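Local coordinates for protein formate oxidase (PDB 5ZU2) that oxidises formate as an FAD-dependent flavoenzyme of the GMC oxidoreductase family, at residues N97-V102 / D201-G206; K230-N235 / K242-V247; D64-T69 / I80-T85. The protein carries 1 engineered substitution. All coordinates share one frame; numbering follows the deposited sequence.

Contact 1 of 3, residues N97-V102 / D201-G206. With FAD (flavin-adenine dinucleotide), chain D.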
# COMPACT_ATOMS: atom_id res chain seq x y z
N ASN A 97 2.41 -7.78 1.22
CA ASN A 97 1.48 -7.15 0.30
C ASN A 97 1.23 -8.03 -0.92
O ASN A 97 1.80 -9.11 -1.06
CB ASN A 97 1.97 -5.74 -0.06
CG ASN A 97 3.25 -5.72 -0.89
OD1 ASN A 97 3.70 -6.73 -1.41
ND2 ASN A 97 3.82 -4.51 -1.04
N TYR A 98 0.36 -7.57 -1.83
CA TYR A 98 -0.05 -8.36 -3.00
C TYR A 98 0.63 -7.91 -4.30
O TYR A 98 0.08 -8.06 -5.40
CB TYR A 98 -1.58 -8.38 -3.10
CG TYR A 98 -2.16 -8.91 -1.81
CD1 TYR A 98 -1.59 -10.02 -1.18
CD2 TYR A 98 -3.23 -8.28 -1.18
CE1 TYR A 98 -2.07 -10.49 0.04
CE2 TYR A 98 -3.73 -8.75 0.03
CZ TYR A 98 -3.15 -9.86 0.64
OH TYR A 98 -3.64 -10.33 1.85
N PHE A 99 1.86 -7.41 -4.18
CA PHE A 99 2.88 -7.40 -5.22
C PHE A 99 2.75 -6.40 -6.35
O PHE A 99 3.77 -6.07 -6.96
CB PHE A 99 2.95 -8.79 -5.87
CG PHE A 99 3.05 -9.89 -4.89
CD1 PHE A 99 4.25 -10.11 -4.23
CD2 PHE A 99 1.96 -10.68 -4.59
CE1 PHE A 99 4.36 -11.16 -3.30
CE2 PHE A 99 2.05 -11.69 -3.65
CZ PHE A 99 3.25 -11.93 -3.01
N THR A 100 1.58 -5.78 -6.54
CA THR A 100 1.37 -4.94 -7.71
C THR A 100 2.26 -3.71 -7.66
O THR A 100 2.39 -3.08 -6.61
CB THR A 100 -0.08 -4.52 -7.85
OG1 THR A 100 -0.89 -5.69 -8.01
CG2 THR A 100 -0.25 -3.62 -9.06
N TRP A 101 2.90 -3.41 -8.78
CA TRP A 101 3.90 -2.35 -8.89
C TRP A 101 3.43 -1.38 -9.96
O TRP A 101 3.52 -1.69 -11.16
CB TRP A 101 5.27 -2.93 -9.23
CG TRP A 101 6.37 -1.91 -9.33
CD1 TRP A 101 6.76 -1.23 -10.45
CD2 TRP A 101 7.24 -1.48 -8.28
NE1 TRP A 101 7.81 -0.39 -10.15
CE2 TRP A 101 8.12 -0.52 -8.83
CE3 TRP A 101 7.35 -1.79 -6.92
CZ2 TRP A 101 9.09 0.11 -8.07
CZ3 TRP A 101 8.31 -1.16 -6.17
CH2 TRP A 101 9.17 -0.22 -6.74
N VAL A 102 2.93 -0.22 -9.54
CA VAL A 102 2.31 0.74 -10.44
C VAL A 102 2.44 2.13 -9.82
O VAL A 102 2.11 2.32 -8.64
CB VAL A 102 0.85 0.35 -10.72
CG1 VAL A 102 0.12 0.05 -9.41
CG2 VAL A 102 0.12 1.45 -11.50
N ASP A 201 5.04 -6.78 -10.99
CA ASP A 201 4.95 -7.28 -9.64
C ASP A 201 6.30 -7.30 -8.94
O ASP A 201 7.34 -7.52 -9.57
CB ASP A 201 4.36 -8.69 -9.63
CG ASP A 201 2.89 -8.68 -9.91
OD1 ASP A 201 2.13 -8.28 -9.00
OD2 ASP A 201 2.48 -9.05 -11.04
N THR A 202 6.27 -7.08 -7.63
CA THR A 202 7.46 -7.32 -6.82
C THR A 202 7.59 -8.83 -6.60
O THR A 202 7.66 -9.30 -5.46
CB THR A 202 7.41 -6.56 -5.47
OG1 THR A 202 6.11 -6.68 -4.87
CG2 THR A 202 7.78 -5.07 -5.66
N ILE A 203 7.61 -9.58 -7.72
CA ILE A 203 7.88 -11.01 -7.75
C ILE A 203 8.89 -11.26 -8.86
O ILE A 203 8.83 -10.64 -9.92
CB ILE A 203 6.60 -11.85 -8.00
CG1 ILE A 203 5.56 -11.59 -6.91
CG2 ILE A 203 6.94 -13.33 -8.09
CD1 ILE A 203 4.16 -12.11 -7.21
N TYR A 204 9.86 -12.14 -8.60
CA TYR A 204 10.77 -12.54 -9.67
C TYR A 204 11.26 -13.96 -9.40
O TYR A 204 11.64 -14.29 -8.27
CB TYR A 204 11.95 -11.57 -9.80
CG TYR A 204 12.89 -11.91 -10.95
CD1 TYR A 204 12.42 -12.05 -12.24
CD2 TYR A 204 14.26 -12.04 -10.74
CE1 TYR A 204 13.26 -12.36 -13.30
CE2 TYR A 204 15.13 -12.33 -11.78
CZ TYR A 204 14.62 -12.48 -13.06
OH TYR A 204 15.47 -12.77 -14.09
N ARG A 205 11.20 -14.79 -10.45
CA ARG A 205 11.50 -16.22 -10.36
C ARG A 205 10.82 -16.83 -9.13
O ARG A 205 11.45 -17.46 -8.28
CB ARG A 205 13.02 -16.47 -10.38
CG ARG A 205 13.71 -15.84 -11.61
CD ARG A 205 15.04 -16.51 -11.97
NE ARG A 205 15.02 -17.91 -11.56
CZ ARG A 205 16.01 -18.78 -11.72
NH1 ARG A 205 17.15 -18.42 -12.32
NH2 ARG A 205 15.86 -20.03 -11.28
N GLY A 206 9.51 -16.59 -9.05
CA GLY A 206 8.68 -17.16 -8.00
C GLY A 206 9.02 -16.76 -6.58
O GLY A 206 8.68 -17.49 -5.65
PA FAD D . 5.55 -0.44 6.42
O1A FAD D . 4.36 -1.05 7.03
O2A FAD D . 6.06 -1.16 5.19
O5B FAD D . 6.78 -0.34 7.48
C5B FAD D . 6.58 0.01 8.87
C4B FAD D . 7.57 -0.78 9.69
O4B FAD D . 7.68 -0.22 11.02
C3B FAD D . 7.24 -2.26 9.87
O3B FAD D . 8.38 -3.09 9.69
C2B FAD D . 6.76 -2.33 11.31
O2B FAD D . 6.94 -3.62 11.92
C1B FAD D . 7.63 -1.27 11.96
N9A FAD D . 7.08 -0.74 13.20
C8A FAD D . 5.85 -0.18 13.36
N7A FAD D . 5.59 0.21 14.58
C5A FAD D . 6.72 -0.14 15.29
C6A FAD D . 7.06 -0.00 16.65
N6A FAD D . 6.25 0.55 17.56
N1A FAD D . 8.28 -0.44 17.04
C2A FAD D . 9.08 -0.99 16.13
N3A FAD D . 8.86 -1.19 14.82
C4A FAD D . 7.65 -0.74 14.46
N1 FAD D . 0.87 -1.76 -2.27
C2 FAD D . 1.00 -1.90 -3.62
O2 FAD D . 1.54 -1.02 -4.31
N3 FAD D . 0.51 -3.05 -4.25
C4 FAD D . -0.12 -4.13 -3.62
O4 FAD D . -0.52 -5.09 -4.28
C4X FAD D . -0.24 -3.96 -2.18
N5 FAD D . -0.83 -4.92 -1.50
C5X FAD D . -0.94 -4.76 -0.13
C6 FAD D . -1.54 -5.79 0.61
C7 FAD D . -1.67 -5.70 1.99
C7M FAD D . -2.34 -6.83 2.75
C8 FAD D . -1.18 -4.56 2.65
C8M FAD D . -1.30 -4.43 4.15
C9 FAD D . -0.57 -3.54 1.92
C9A FAD D . -0.45 -3.63 0.54
N10 FAD D . 0.18 -2.63 -0.24
C10 FAD D . 0.29 -2.75 -1.60
C1' FAD D . 0.66 -1.38 0.37
C2' FAD D . 2.15 -1.32 0.61
O2' FAD D . 2.64 -2.61 0.98
C3' FAD D . 2.40 -0.35 1.76
O3' FAD D . 1.69 0.87 1.54
C4' FAD D . 3.86 -0.01 2.05
O4' FAD D . 4.59 -1.23 2.21
C5' FAD D . 3.95 0.91 3.25
O5' FAD D . 5.33 1.15 3.55
P FAD D . 5.76 1.94 4.84
O1P FAD D . 7.29 1.87 4.83
O2P FAD D . 5.05 3.26 4.81
O3P FAD D . 5.23 1.06 6.04
O HOH W 1 6.27 -7.36 -2.41
O HOH W 2 -0.37 -8.09 -9.27
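The carbonyl oxygen of Phe99 is gripped from 201-206 by Thr202 N, donating at 2.8 Å with 162° at the hydrogen, and by Asp201 CA, 3.2 Å from Phe99 O in a CA-H...O contact. Thr202 OG1 lies 3.2 Å from Phe99 O and is also bonded to a water that lies 2.8 Å from Asn97 OD1 and can donate to it. A second water accepts from Thr100 OG1 and donates to Asp201 OD1, bridging hydroxyl and carboxylate.

Phe99 turns its ring beside its backbone N, with CG anti to the carbonyl carbon (chi1 -50°), and is covered on both faces. Asn97 O stands over the centre of one, and Ile203 CD1, offset toward the rim, lies over the other in a CH-pi contact 3.6 Å from the centroid. The CG2 methyl of Thr202 reaches Trp101 CE3 at 3.5 Å.

The other side of 97-102 serves FAD. Asn97 ND2 donates to the ribityl O2' (3.0 Å); Thr100 N donates to flavin O4, and its carbonyl takes a weak bond from N3. Gln555, bonded to Asn97, Thr100 and Thr202, ties them together. Main-chain groups thus read the pyrimidine edge of the flavin, while 201-206 probably helps to position this backbone.

Contact 2 of 3, residues K230-N235 / K242-V247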
# COMPACT_ATOMS: atom_id res chain seq x y z
N LYS A 230 9.53 2.83 22.13
CA LYS A 230 8.80 3.47 23.20
C LYS A 230 8.57 4.94 22.92
O LYS A 230 7.46 5.43 23.11
CB LYS A 230 9.53 3.30 24.53
CG LYS A 230 8.93 4.19 25.61
CD LYS A 230 9.84 4.32 26.81
CE LYS A 230 9.12 5.01 27.94
NZ LYS A 230 10.08 5.33 29.05
N ARG A 231 9.57 5.63 22.37
CA ARG A 231 9.55 7.09 22.31
C ARG A 231 10.75 7.56 21.50
O ARG A 231 11.79 6.89 21.48
CB ARG A 231 9.59 7.66 23.74
CG ARG A 231 9.49 9.16 23.85
CD ARG A 231 9.78 9.61 25.28
NE ARG A 231 8.84 9.04 26.24
CZ ARG A 231 9.08 8.95 27.54
NH1 ARG A 231 10.25 9.38 28.03
NH2 ARG A 231 8.17 8.42 28.35
N LEU A 232 10.59 8.69 20.81
CA LEU A 232 11.75 9.39 20.29
C LEU A 232 12.39 10.22 21.39
O LEU A 232 11.69 10.86 22.18
CB LEU A 232 11.37 10.29 19.11
CG LEU A 232 10.91 9.57 17.86
CD1 LEU A 232 10.29 10.54 16.85
CD2 LEU A 232 12.08 8.77 17.26
N ILE A 233 13.72 10.22 21.43
CA ILE A 233 14.49 11.00 22.40
C ILE A 233 14.67 12.40 21.84
O ILE A 233 15.43 12.59 20.89
CB ILE A 233 15.84 10.35 22.72
CG1 ILE A 233 15.63 8.92 23.23
CG2 ILE A 233 16.67 11.23 23.69
CD1 ILE A 233 16.91 8.15 23.45
N ILE A 234 14.00 13.37 22.45
CA ILE A 234 14.01 14.77 22.02
C ILE A 234 14.69 15.61 23.10
O ILE A 234 14.39 15.47 24.28
CB ILE A 234 12.58 15.29 21.78
CG1 ILE A 234 11.76 14.35 20.88
CG2 ILE A 234 12.61 16.74 21.30
CD1 ILE A 234 12.22 14.27 19.44
N ASN A 235 15.60 16.49 22.69
CA ASN A 235 16.13 17.51 23.58
C ASN A 235 15.34 18.81 23.39
O ASN A 235 15.34 19.37 22.29
CB ASN A 235 17.62 17.73 23.31
CG ASN A 235 18.22 18.75 24.26
OD1 ASN A 235 17.99 19.95 24.13
ND2 ASN A 235 18.98 18.26 25.23
N LYS A 242 17.48 13.14 19.30
CA LYS A 242 18.76 12.56 19.66
C LYS A 242 18.89 11.10 19.27
O LYS A 242 20.00 10.61 19.05
CB LYS A 242 18.96 12.69 21.18
CG LYS A 242 20.08 13.56 21.67
CD LYS A 242 19.76 15.01 21.64
CE LYS A 242 21.00 15.79 22.07
NZ LYS A 242 22.15 15.50 21.16
N GLY A 243 17.77 10.40 19.18
CA GLY A 243 17.77 8.95 19.04
C GLY A 243 16.40 8.40 19.40
O GLY A 243 15.40 9.10 19.31
N VAL A 244 16.39 7.14 19.84
CA VAL A 244 15.13 6.43 20.07
C VAL A 244 15.31 5.48 21.24
O VAL A 244 16.39 4.92 21.45
CB VAL A 244 14.70 5.66 18.79
CG1 VAL A 244 15.68 4.49 18.50
CG2 VAL A 244 13.26 5.20 18.90
N THR A 245 14.23 5.28 22.00
CA THR A 245 14.17 4.32 23.10
C THR A 245 13.29 3.14 22.69
O THR A 245 12.18 3.33 22.18
CB THR A 245 13.64 5.00 24.37
OG1 THR A 245 14.43 6.16 24.67
CG2 THR A 245 13.67 4.04 25.58
N VAL A 246 13.78 1.91 22.92
CA VAL A 246 13.07 0.70 22.53
C VAL A 246 13.02 -0.25 23.72
O VAL A 246 13.83 -0.19 24.64
CB VAL A 246 13.72 -0.01 21.33
CG1 VAL A 246 13.90 0.95 20.17
CG2 VAL A 246 15.06 -0.66 21.72
N VAL A 247 12.04 -1.16 23.66
CA VAL A 247 11.87 -2.22 24.65
C VAL A 247 12.12 -3.55 23.97
O VAL A 247 11.55 -3.83 22.90
CB VAL A 247 10.48 -2.16 25.29
CG1 VAL A 247 10.37 -3.19 26.41
CG2 VAL A 247 10.23 -0.76 25.81
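Ile233 lies across Gly243, Lys242 and Thr245 of the partner strand. Its CB packs on the Gly243 main chain, 3.7 Å from Gly243 O. With CG2 anti to the backbone N, that branch meets Lys242 CB, also at 3.7 Å, whereas CG1, anti to the carbonyl carbon, runs to Thr245 OG1 (3.3 Å). CD1, at the tip, stays beside the same hydroxyl and comes 3.8 Å from Val244 N. The oxygen it covers is bonded to Asn255 of the next strand. Glycine suits position 243 by its backbone (phi 162°, psi -154°), a region it enters readily.

On the other face Leu232 CD2 and Val244 CG2 meet at 4.1 Å, apolar groups that also touch helix 267-277 and strand 9-12 respectively.

Main-chain bonds join the strands. Thr245 N to Arg231 O is almost straight (178°), and Lys242 N reaches Ile233 O at 2.7 Å. At the far end Lys230 N binds Thr245 O at 2.7 Å, and Arg231 N adds a long, weak bond to that oxygen: a classic beta bulge. The whole is a twisted antiparallel hairpin that continues into strand 253-258, the three-stranded beta-meander of Rossmann-like FAD domains of this kind.

Contact 3 of 3, residues D64-T69 / I80-T85. With FAD (flavin-adenine dinucleotide), chain D.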
# COMPACT_ATOMS: atom_id res chain seq x y z
N ASP A 64 1.56 -10.17 11.18
CA ASP A 64 0.56 -9.15 10.92
C ASP A 64 0.22 -8.44 12.23
O ASP A 64 -0.11 -9.10 13.23
CB ASP A 64 -0.67 -9.80 10.23
CG ASP A 64 -1.86 -8.85 10.06
OD1 ASP A 64 -1.69 -7.61 10.22
OD2 ASP A 64 -2.93 -9.33 9.56
N TRP A 65 0.33 -7.10 12.23
CA TRP A 65 -0.07 -6.30 13.38
C TRP A 65 -1.54 -6.54 13.72
O TRP A 65 -1.92 -6.44 14.88
CB TRP A 65 0.15 -4.80 13.13
CG TRP A 65 1.60 -4.33 13.18
CD1 TRP A 65 2.47 -4.21 12.11
CD2 TRP A 65 2.34 -3.92 14.34
NE1 TRP A 65 3.69 -3.76 12.55
CE2 TRP A 65 3.64 -3.57 13.90
CE3 TRP A 65 2.03 -3.81 15.70
CZ2 TRP A 65 4.63 -3.13 14.79
CZ3 TRP A 65 3.01 -3.37 16.57
CH2 TRP A 65 4.30 -3.03 16.11
N ALA A 66 -2.37 -6.83 12.73
CA ALA A 66 -3.77 -7.18 12.96
C ALA A 66 -4.51 -6.08 13.73
O ALA A 66 -5.18 -6.35 14.73
CB ALA A 66 -3.86 -8.52 13.70
N TYR A 67 -4.39 -4.84 13.26
CA TYR A 67 -5.05 -3.72 13.93
C TYR A 67 -6.57 -3.84 13.85
O TYR A 67 -7.12 -4.28 12.84
CB TYR A 67 -4.64 -2.38 13.30
CG TYR A 67 -3.19 -2.03 13.48
CD1 TYR A 67 -2.63 -1.93 14.74
CD2 TYR A 67 -2.38 -1.79 12.38
CE1 TYR A 67 -1.29 -1.61 14.91
CE2 TYR A 67 -1.04 -1.46 12.54
CZ TYR A 67 -0.50 -1.37 13.81
OH TYR A 67 0.83 -1.06 13.97
N LYS A 68 -7.24 -3.42 14.91
CA LYS A 68 -8.64 -3.04 14.79
C LYS A 68 -8.72 -1.70 14.08
O LYS A 68 -7.91 -0.81 14.33
CB LYS A 68 -9.29 -2.93 16.17
CG LYS A 68 -9.39 -4.23 16.95
CD LYS A 68 -10.00 -3.98 18.31
CE LYS A 68 -10.35 -5.28 19.00
NZ LYS A 68 -10.79 -4.98 20.38
N THR A 69 -9.69 -1.57 13.17
CA THR A 69 -9.86 -0.32 12.44
C THR A 69 -11.32 -0.08 12.14
O THR A 69 -12.01 -0.99 11.67
CB THR A 69 -9.05 -0.36 11.13
OG1 THR A 69 -7.65 -0.34 11.45
CG2 THR A 69 -9.38 0.84 10.28
N ILE A 80 -16.41 -1.59 12.48
CA ILE A 80 -15.02 -1.73 12.88
C ILE A 80 -14.59 -3.15 12.57
O ILE A 80 -15.40 -4.08 12.65
CB ILE A 80 -14.85 -1.36 14.37
CG1 ILE A 80 -13.38 -1.42 14.78
CG2 ILE A 80 -15.78 -2.22 15.25
CD1 ILE A 80 -13.11 -0.84 16.17
N GLU A 81 -13.33 -3.33 12.17
CA GLU A 81 -12.86 -4.63 11.70
C GLU A 81 -11.51 -5.00 12.28
O GLU A 81 -10.71 -4.15 12.68
CB GLU A 81 -12.75 -4.67 10.17
CG GLU A 81 -14.07 -4.57 9.45
CD GLU A 81 -14.87 -5.87 9.49
OE1 GLU A 81 -14.30 -6.92 9.88
OE2 GLU A 81 -16.05 -5.86 9.11
N LYS A 82 -11.23 -6.30 12.26
CA LYS A 82 -9.95 -6.81 12.66
C LYS A 82 -9.78 -8.12 11.91
O LYS A 82 -10.71 -8.94 11.91
CB LYS A 82 -9.83 -7.04 14.17
CG LYS A 82 -8.48 -7.59 14.63
CD LYS A 82 -8.48 -7.86 16.11
CE LYS A 82 -7.34 -8.76 16.56
NZ LYS A 82 -6.01 -8.13 16.49
N PRO A 83 -8.64 -8.36 11.26
CA PRO A 83 -7.45 -7.50 11.19
C PRO A 83 -7.44 -6.51 10.03
O PRO A 83 -7.83 -6.88 8.93
CB PRO A 83 -6.32 -8.51 10.99
CG PRO A 83 -6.95 -9.56 10.11
CD PRO A 83 -8.42 -9.62 10.52
N ASN A 84 -6.96 -5.29 10.29
CA ASN A 84 -6.49 -4.39 9.23
C ASN A 84 -4.99 -4.63 9.09
O ASN A 84 -4.20 -4.22 9.95
CB ASN A 84 -6.79 -2.93 9.57
CG ASN A 84 -6.48 -1.99 8.41
OD1 ASN A 84 -6.32 -2.42 7.27
ND2 ASN A 84 -6.44 -0.70 8.70
N THR A 85 -4.59 -5.32 8.02
CA THR A 85 -3.29 -5.98 7.97
C THR A 85 -2.16 -5.00 7.67
O THR A 85 -2.31 -4.10 6.85
CB THR A 85 -3.36 -7.09 6.93
OG1 THR A 85 -4.25 -8.10 7.40
CG2 THR A 85 -1.97 -7.70 6.61
PA FAD D . 5.55 -0.44 6.42
O1A FAD D . 4.36 -1.05 7.03
O2A FAD D . 6.06 -1.16 5.19
O5B FAD D . 6.78 -0.34 7.48
C5B FAD D . 6.58 0.01 8.87
C4B FAD D . 7.57 -0.78 9.69
O4B FAD D . 7.68 -0.22 11.02
C3B FAD D . 7.24 -2.26 9.87
O3B FAD D . 8.38 -3.09 9.69
C2B FAD D . 6.76 -2.33 11.31
O2B FAD D . 6.94 -3.62 11.92
C1B FAD D . 7.63 -1.27 11.96
N9A FAD D . 7.08 -0.74 13.20
C8A FAD D . 5.85 -0.18 13.36
N7A FAD D . 5.59 0.21 14.58
C5A FAD D . 6.72 -0.14 15.29
C6A FAD D . 7.06 -0.00 16.65
N6A FAD D . 6.25 0.55 17.56
N1A FAD D . 8.28 -0.44 17.04
C2A FAD D . 9.08 -0.99 16.13
N3A FAD D . 8.86 -1.19 14.82
C4A FAD D . 7.65 -0.74 14.46
N1 FAD D . 0.87 -1.76 -2.27
C2 FAD D . 1.00 -1.90 -3.62
O2 FAD D . 1.54 -1.02 -4.31
N3 FAD D . 0.51 -3.05 -4.25
C4 FAD D . -0.12 -4.13 -3.62
O4 FAD D . -0.52 -5.09 -4.28
C4X FAD D . -0.24 -3.96 -2.18
N5 FAD D . -0.83 -4.92 -1.50
C5X FAD D . -0.94 -4.76 -0.13
C6 FAD D . -1.54 -5.79 0.61
C7 FAD D . -1.67 -5.70 1.99
C7M FAD D . -2.34 -6.83 2.75
C8 FAD D . -1.18 -4.56 2.65
C8M FAD D . -1.30 -4.43 4.15
C9 FAD D . -0.57 -3.54 1.92
C9A FAD D . -0.45 -3.63 0.54
N10 FAD D . 0.18 -2.63 -0.24
C10 FAD D . 0.29 -2.75 -1.60
C1' FAD D . 0.66 -1.38 0.37
C2' FAD D . 2.15 -1.32 0.61
O2' FAD D . 2.64 -2.61 0.98
C3' FAD D . 2.40 -0.35 1.76
O3' FAD D . 1.69 0.87 1.54
C4' FAD D . 3.86 -0.01 2.05
O4' FAD D . 4.59 -1.23 2.21
C5' FAD D . 3.95 0.91 3.25
O5' FAD D . 5.33 1.15 3.55
P FAD D . 5.76 1.94 4.84
O1P FAD D . 7.29 1.87 4.83
O2P FAD D . 5.05 3.26 4.81
O3P FAD D . 5.23 1.06 6.04
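Main-chain bonds between Tyr67 and Asn84, and between Thr69 and Glu81, draw the two segments together as antiparallel, hydrogen-bonded pairs. Asn84 N reaches Tyr67 O at 2.7 Å, with a weak return bond; Thr69 and Glu81 exchange bonds in both directions. The register slips by one residue between the pairs, a beta bulge, where the chain turns a corner at Lys82 and passes through the cis peptide before Pro83.

Side-chain polar contacts reinforce this. Lys82 runs extended and then bends at its last torsion (chi4 70°), bringing NZ to Ala66 O at 2.6 Å in the carbonyl plane. The amide of Asn84 sends ND2 to Thr69 OG1 (3.0 Å), the hydroxyl lying close to the amide plane. Asp64 OD1 accepts from Ala66 N (2.7 Å) in an Asx turn, met from above the carboxylate plane, and also takes Arg86 N, while OD2 lies 2.8 Å from Thr85 OG1 and also takes Asn60 N.

Apolar contact is slight: Pro83 CB rests against Ala66 CB at 3.7 Å, small groups that let the chains come close.

Toward FAD, Trp65 NE1 gives a weak bond to the ribose O2B, and Thr85 O approaches C8M, the flavin carbon that becomes the formyl group in 8-formyl-FAD.

Tyr67 OH is bonded to Glu270 of helix 267-277, Asn84 touches Phe269 of that helix, and Ile446 of strand 445-447 packs on Tyr67 and Thr69.

Overall arrangement
Contacts 1 and 3 are buried and both touch FAD, at partly different places: 97-102 meets the pyrimidine side, the ribityl chain and, through Tyr98, the flavin ring near C6, whereas 64-69 and 80-85 reach the adenosine ribose and the C8M carbon. Their nearest atoms are about 6 Å apart. Contact 2 sits farther out, only partly buried, its centre about 34 Å from that of contact 1; the side chain of Val246 comes within about 7 Å of FAD. Helix 267-277 borders both contacts 2 and 3. Chemistry follows place: waters, carbonyls and a phenyl ring held between a carbonyl and an isoleucine methyl in contact 1, side-chain hydrogen bonds and a cis-proline corner in contact 3, and mostly regular strand pairing in contact 2. Contacts 2 and 3 are both bulged hairpins.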